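Local coordinates for agmatine N-acetyltransferase (Drosophila melanogaster, PDB 7CIW), which probably transfers acetyl and longer acyl groups from coenzyme A thioesters to amines, and is captured here with coenzyme A and N-acetylagmatine, at residues P4-D7 with D8-V11; F52-S55 with N56-F59; G101-L104 with H105-A109. The protein carries 1 engineered substitution. All coordinates share one frame; numbering follows the deposited sequence.

Contact 1: residues P4-D7 with D8-V11; sequences PIAD and DIVV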
loop_
_atom_site.group_PDB
_atom_site.type_symbol
_atom_site.label_atom_id
_atom_site.label_comp_id
_atom_site.label_asym_id
_atom_site.label_seq_id
_atom_site.Cartn_x
_atom_site.Cartn_y
_atom_site.Cartn_z
ATOM N N PRO A 4 -14.064 12.893 -12.399
ATOM C CA PRO A 4 -15.252 12.036 -12.447
ATOM C C PRO A 4 -14.904 10.690 -13.062
ATOM O O PRO A 4 -14.165 10.613 -14.046
ATOM C CB PRO A 4 -16.231 12.826 -13.329
ATOM C CG PRO A 4 -15.698 14.233 -13.352
ATOM C CD PRO A 4 -14.216 14.102 -13.229
ATOM N N ILE A 5 -15.401 9.625 -12.448
ATOM C CA ILE A 5 -15.321 8.315 -13.077
ATOM C C ILE A 5 -16.731 7.745 -13.132
ATOM O O ILE A 5 -17.707 8.465 -12.882
ATOM C CB ILE A 5 -14.347 7.373 -12.341
ATOM C CG1 ILE A 5 -14.807 7.089 -10.910
ATOM C CG2 ILE A 5 -12.937 7.953 -12.313
ATOM C CD1 ILE A 5 -13.825 6.205 -10.149
ATOM N N ALA A 6 -16.835 6.469 -13.509
ATOM C CA ALA A 6 -18.036 5.643 -13.428
ATOM C C ALA A 6 -19.357 6.403 -13.463
ATOM O O ALA A 6 -19.594 7.235 -14.346
ATOM C CB ALA A 6 -17.984 4.797 -12.154
ATOM N N ASP A 7 -20.217 6.116 -12.487
ATOM C CA ASP A 7 -21.562 6.672 -12.431
ATOM C C ASP A 7 -21.597 7.943 -11.591
ATOM O O ASP A 7 -21.443 9.050 -12.121
ATOM C CB ASP A 7 -22.523 5.624 -11.869
ATOM C CG ASP A 7 -21.973 4.936 -10.634
ATOM O OD1 ASP A 7 -22.023 5.559 -9.551
ATOM O OD2 ASP A 7 -21.486 3.789 -10.743
ATOM N N ASP A 8 -21.827 7.791 -10.285
ATOM C CA ASP A 8 -21.745 8.877 -9.317
ATOM C C ASP A 8 -20.461 8.805 -8.497
ATOM O O ASP A 8 -20.428 9.244 -7.347
ATOM C CB ASP A 8 -22.975 8.864 -8.399
ATOM C CG ASP A 8 -23.038 10.074 -7.453
ATOM O OD1 ASP A 8 -23.504 11.147 -7.890
ATOM O OD2 ASP A 8 -22.658 9.948 -6.262
ATOM N N ILE A 9 -19.387 8.265 -9.059
ATOM C CA ILE A 9 -18.135 8.137 -8.325
ATOM C C ILE A 9 -17.146 9.159 -8.864
ATOM O O ILE A 9 -16.941 9.259 -10.078
ATOM C CB ILE A 9 -17.565 6.712 -8.396
ATOM C CG1 ILE A 9 -18.564 5.728 -7.790
ATOM C CG2 ILE A 9 -16.259 6.643 -7.624
ATOM C CD1 ILE A 9 -18.203 4.291 -8.017
ATOM N N VAL A 10 -16.547 9.920 -7.957
ATOM C CA VAL A 10 -15.579 10.958 -8.279
ATOM C C VAL A 10 -14.305 10.641 -7.516
ATOM O O VAL A 10 -14.365 10.264 -6.343
ATOM C CB VAL A 10 -16.083 12.362 -7.883
ATOM C CG1 VAL A 10 -15.137 13.440 -8.412
ATOM C CG2 VAL A 10 -17.500 12.580 -8.360
ATOM N N VAL A 11 -13.162 10.803 -8.168
ATOM C CA VAL A 11 -11.874 10.644 -7.501
ATOM C C VAL A 11 -11.381 12.017 -7.056
ATOM O O VAL A 11 -11.405 12.983 -7.831
ATOM C CB VAL A 11 -10.858 9.946 -8.420
ATOM C CG1 VAL A 11 -9.458 10.019 -7.833
ATOM C CG2 VAL A 11 -11.263 8.504 -8.626
#
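P4 and V10 pair at the mouth of an antiparallel beta hairpin that joins strands 2-4 and 10-13 at the margin of the GNAT sheet. They form a non-hydrogen-bonded pair, CA to CA 4.3 Å. Their side chains share one face. The next rung is polar: I5 N donates to I9 O at 2.8 Å. The donor lies in the carbonyl plane, and the N-H...O angle is 157°. The same carbonyl is also brushed by carbon, with I5 CG1 3.2 Å from I9 O. The I5 side chain starts with CG1 between its own N and C (chi1 63°). That turn brings I5 CD1 to 3.5 Å from I9 CG2, the branch methyl. I5 CD1 also lies 3.8 Å from V11 CG2. Nearer the tip, A6 CB only grazes I9 CD1 at 4.2 Å. Helix 142-156 lies against this apolar group, with L142 touching I5 and I9. Outside the hairpin, D8 OD2 accepts from E68 N. Replacing I5 by an alanine would probably open a gap beside I9, V11 and L142. Within 4-11, the sound polar tie is I5 N to I9 O, and aliphatic contact to I9 and V11 does much of the rest. I9 N is buried by the contact without a partner in the model, which probably carries some cost.

Contact 2: residues F52-S55 with N56-F59; sequences FLLS and NVPF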
loop_
_atom_site.group_PDB
_atom_site.type_symbol
_atom_site.label_atom_id
_atom_site.label_comp_id
_atom_site.label_asym_id
_atom_site.label_seq_id
_atom_site.Cartn_x
_atom_site.Cartn_y
_atom_site.Cartn_z
ATOM N N PHE A 52 1.475 6.309 10.105
ATOM C CA PHE A 52 2.346 6.260 8.937
ATOM C C PHE A 52 1.550 6.432 7.652
ATOM O O PHE A 52 1.957 7.179 6.754
ATOM C CB PHE A 52 3.127 4.959 8.872
ATOM C CG PHE A 52 3.781 4.764 7.538
ATOM C CD1 PHE A 52 4.772 5.642 7.120
ATOM C CD2 PHE A 52 3.347 3.787 6.663
ATOM C CE1 PHE A 52 5.367 5.510 5.879
ATOM C CE2 PHE A 52 3.942 3.652 5.410
ATOM C CZ PHE A 52 4.953 4.523 5.026
ATOM N N LEU A 53 0.428 5.721 7.526
ATOM C CA LEU A 53 -0.392 5.905 6.333
ATOM C C LEU A 53 -0.766 7.368 6.169
ATOM O O LEU A 53 -0.610 7.946 5.085
ATOM C CB LEU A 53 -1.644 5.022 6.400
ATOM C CG LEU A 53 -1.399 3.535 6.131
ATOM C CD1 LEU A 53 -2.713 2.815 5.859
ATOM C CD2 LEU A 53 -0.427 3.347 4.968
ATOM N N LEU A 54 -1.220 8.002 7.254
ATOM C CA LEU A 54 -1.661 9.383 7.152
ATOM C C LEU A 54 -0.500 10.340 6.918
ATOM O O LEU A 54 -0.719 11.443 6.408
ATOM C CB LEU A 54 -2.439 9.769 8.410
ATOM C CG LEU A 54 -3.776 9.039 8.565
ATOM C CD1 LEU A 54 -4.493 9.535 9.834
ATOM C CD2 LEU A 54 -4.669 9.201 7.315
ATOM N N SER A 55 0.728 9.937 7.256
ATOM C CA SER A 55 1.884 10.786 6.993
ATOM C C SER A 55 2.125 11.000 5.503
ATOM O O SER A 55 2.936 11.854 5.136
ATOM C CB SER A 55 3.137 10.195 7.644
ATOM O OG SER A 55 3.645 9.088 6.919
ATOM N N ASN A 56 1.444 10.252 4.639
ATOM C CA ASN A 56 1.586 10.443 3.207
ATOM C C ASN A 56 0.630 11.476 2.645
ATOM O O ASN A 56 0.823 11.915 1.507
ATOM C CB ASN A 56 1.379 9.107 2.481
ATOM C CG ASN A 56 2.434 8.119 2.824
ATOM O OD1 ASN A 56 3.571 8.218 2.353
ATOM N ND2 ASN A 56 2.090 7.161 3.675
ATOM N N VAL A 57 -0.391 11.870 3.412
ATOM C CA VAL A 57 -1.367 12.837 2.904
ATOM C C VAL A 57 -0.721 14.151 2.486
ATOM O O VAL A 57 -1.099 14.689 1.435
ATOM C CB VAL A 57 -2.509 13.012 3.914
ATOM C CG1 VAL A 57 -3.441 14.146 3.483
ATOM C CG2 VAL A 57 -3.278 11.693 4.043
ATOM N N PRO A 58 0.267 14.707 3.202
ATOM C CA PRO A 58 0.820 16.007 2.770
ATOM C C PRO A 58 1.508 15.971 1.418
ATOM O O PRO A 58 1.726 17.033 0.825
ATOM C CB PRO A 58 1.814 16.357 3.887
ATOM C CG PRO A 58 1.283 15.632 5.083
ATOM C CD PRO A 58 0.806 14.318 4.521
ATOM N N PHE A 59 1.874 14.789 0.920
ATOM C CA PHE A 59 2.512 14.679 -0.384
ATOM C C PHE A 59 1.547 14.884 -1.538
ATOM O O PHE A 59 2.004 14.978 -2.679
ATOM C CB PHE A 59 3.173 13.310 -0.544
ATOM C CG PHE A 59 4.263 13.040 0.437
ATOM C CD1 PHE A 59 5.294 13.948 0.618
ATOM C CD2 PHE A 59 4.253 11.876 1.190
ATOM C CE1 PHE A 59 6.305 13.695 1.520
ATOM C CE2 PHE A 59 5.260 11.622 2.107
ATOM C CZ PHE A 59 6.289 12.534 2.267
#
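L53 O is gripped twice by N56, once through the backbone and once through the side chain. N56 N donates at 3.1 Å to L53 O, and N56 ND2 donates to the same L53 O at 3.1 Å. Both donors come over the same face of the carbonyl plane, away from its lone pairs. L53 O lies close to the plane of the N56 amide. The side chain folds back because CG stands beside its own backbone N, opposite the carbonyl carbon (chi1 -65°). This brings N56 ND2 over one face of the F52 ring, near the rim, 4.1 Å from F52 CZ. Ring and amide planes are 83° apart, so the amide stands nearly upright on the ring. N56 OD1 meets the edge of the F59 ring in its plane.

F52 O is held as well. S55 OG donates to F52 O at 2.6 Å, and S55 N adds a weak bond. L54 to V57 form a type I beta turn, closed by V57 N to L54 O at 3.0 Å. P58 follows, and its nitrogen has no hydrogen to offer L54 O. P58 CD lies 3.3 Å from S55 O. Apolar contact is slight, with L54 CD2 and V57 CG2 4.3 Å apart.

The F52 ring also stacks edge-to-face with H129. L53 points away from the turn, and its side chain comes within about 4 Å of the bound N-acetylagmatine. The carbonyls of F52, L53 and L54 are therefore met by nearby serine and asparagine groups and by the turn. The bond from N56 ND2 to L53 O probably fixes the rotation of the amide, next to the residue that approaches the ligand.

Contact 3: residues G101-L104 with H105-A109; sequences GSIL and HLLSA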
loop_
_atom_site.group_PDB
_atom_site.type_symbol
_atom_site.label_atom_id
_atom_site.label_comp_id
_atom_site.label_asym_id
_atom_site.label_seq_id
_atom_site.Cartn_x
_atom_site.Cartn_y
_atom_site.Cartn_z
ATOM N N GLY A 101 5.350 -3.503 14.475
ATOM C CA GLY A 101 6.707 -4.008 14.339
ATOM C C GLY A 101 6.789 -5.267 13.495
ATOM O O GLY A 101 7.714 -5.424 12.695
ATOM N N SER A 102 5.828 -6.184 13.666
ATOM C CA SER A 102 5.788 -7.393 12.846
ATOM C C SER A 102 5.512 -7.061 11.383
ATOM O O SER A 102 6.152 -7.610 10.474
ATOM C CB SER A 102 4.723 -8.353 13.379
ATOM O OG SER A 102 5.076 -8.856 14.653
ATOM N N ILE A 103 4.565 -6.154 11.143
ATOM C CA ILE A 103 4.252 -5.752 9.776
ATOM C C ILE A 103 5.454 -5.048 9.148
ATOM O O ILE A 103 5.849 -5.340 8.011
ATOM C CB ILE A 103 2.988 -4.869 9.771
ATOM C CG1 ILE A 103 1.777 -5.684 10.255
ATOM C CG2 ILE A 103 2.755 -4.227 8.400
ATOM C CD1 ILE A 103 0.468 -4.906 10.335
ATOM N N LEU A 104 6.078 -4.133 9.892
ATOM C CA LEU A 104 7.246 -3.431 9.371
ATOM C C LEU A 104 8.413 -4.374 9.110
ATOM O O LEU A 104 9.174 -4.164 8.161
ATOM C CB LEU A 104 7.686 -2.337 10.336
ATOM C CG LEU A 104 7.021 -0.980 10.127
ATOM C CD1 LEU A 104 7.437 -0.047 11.248
ATOM C CD2 LEU A 104 7.375 -0.394 8.766
ATOM N N HIS A 105 8.582 -5.414 9.929
ATOM C CA HIS A 105 9.709 -6.308 9.666
ATOM C C HIS A 105 9.526 -7.055 8.346
ATOM O O HIS A 105 10.496 -7.243 7.598
ATOM C CB HIS A 105 9.916 -7.268 10.834
ATOM C CG HIS A 105 10.856 -6.738 11.873
ATOM N ND1 HIS A 105 10.428 -6.044 12.985
ATOM C CD2 HIS A 105 12.208 -6.778 11.955
ATOM C CE1 HIS A 105 11.474 -5.699 13.716
ATOM N NE2 HIS A 105 12.566 -6.129 13.112
ATOM N N LEU A 106 8.289 -7.434 8.005
ATOM C CA LEU A 106 8.062 -8.022 6.687
ATOM C C LEU A 106 8.267 -6.986 5.585
ATOM O O LEU A 106 8.981 -7.237 4.606
ATOM C CB LEU A 106 6.661 -8.632 6.594
ATOM C CG LEU A 106 6.432 -9.290 5.228
ATOM C CD1 LEU A 106 5.876 -10.689 5.375
ATOM C CD2 LEU A 106 5.570 -8.444 4.273
ATOM N N LEU A 107 7.661 -5.807 5.732
ATOM C CA LEU A 107 7.787 -4.793 4.688
ATOM C C LEU A 107 9.238 -4.376 4.487
ATOM O O LEU A 107 9.667 -4.078 3.360
ATOM C CB LEU A 107 6.918 -3.586 5.040
ATOM C CG LEU A 107 5.412 -3.839 4.943
ATOM C CD1 LEU A 107 4.627 -2.612 5.411
ATOM C CD2 LEU A 107 5.015 -4.221 3.526
ATOM N N SER A 108 10.018 -4.349 5.567
ATOM C CA SER A 108 11.417 -3.960 5.446
ATOM C C SER A 108 12.228 -5.047 4.755
ATOM O O SER A 108 13.116 -4.745 3.953
ATOM C CB SER A 108 11.992 -3.647 6.830
ATOM O OG SER A 108 13.397 -3.446 6.796
ATOM N N ALA A 109 11.943 -6.319 5.059
ATOM C CA ALA A 109 12.595 -7.395 4.319
ATOM C C ALA A 109 12.337 -7.265 2.823
ATOM O O ALA A 109 13.248 -7.458 2.011
ATOM C CB ALA A 109 12.127 -8.759 4.830
#
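G101 O takes two hydrogen bonds from H105. H105 N gives the usual helical bond to G101 O at 2.9 Å. H105 ND1 adds a second to G101 O at 2.8 Å, with an N-H...O angle of 152°. The two donors arrive from opposite faces of the carbonyl plane. ND1 comes from above that plane, while G101 O lies near the plane of the imidazole, at its edge. The ring is thus pinned back along its own helix, with ND1 carrying a hydrogen. Further i to i+4 backbone bonds follow. L107 N to I103 O is 2.9 Å and nearly straight at 172°. S108 N to L104 O is 2.7 Å, and L106 N reaches S102 O at 3.3 Å.

The apolar part is one pair. I103 and L107 lie side by side and point the same way, with I103 CG2 3.9 Å from L107 CD1. With chi1 at -64°, I103 CG2 stands anti to the backbone N, and this sets the methyl beside L107. I103 also touches the bound N-acetylagmatine, so this helix forms part of the pocket wall.

Helix 99-114 packs against helices 35-38 and 84-95. L36 of helix 35-38 covers I103, L106 and L107. M88 of helix 84-95 meets L104 and L107, and A92 of the same helix touches H105. The L107 side chain is about 4 Å from that of D165 on strand 161-166.

The three contacts follow one another along the chain and do not touch. Contact 1 is the hairpin at one margin of the mixed sheet. Contact 2 runs from helix 47-54 into the loop before strand 62-67, which pairs with strand 10-13 of contact 1. The centres of contacts 1 and 2 are about 24 Å apart. Contact 3 lies in helix 99-114, between strands 70-80 and 125-133 in sequence. Its centre is about 18 Å from that of contact 2 and about 35 Å from that of contact 1, on the opposite side of the chain's centre. L53 of contact 2 and I103 of contact 3 both approach N-acetylagmatine. In contact 1 the I9 side chain is about 10 Å from coenzyme A.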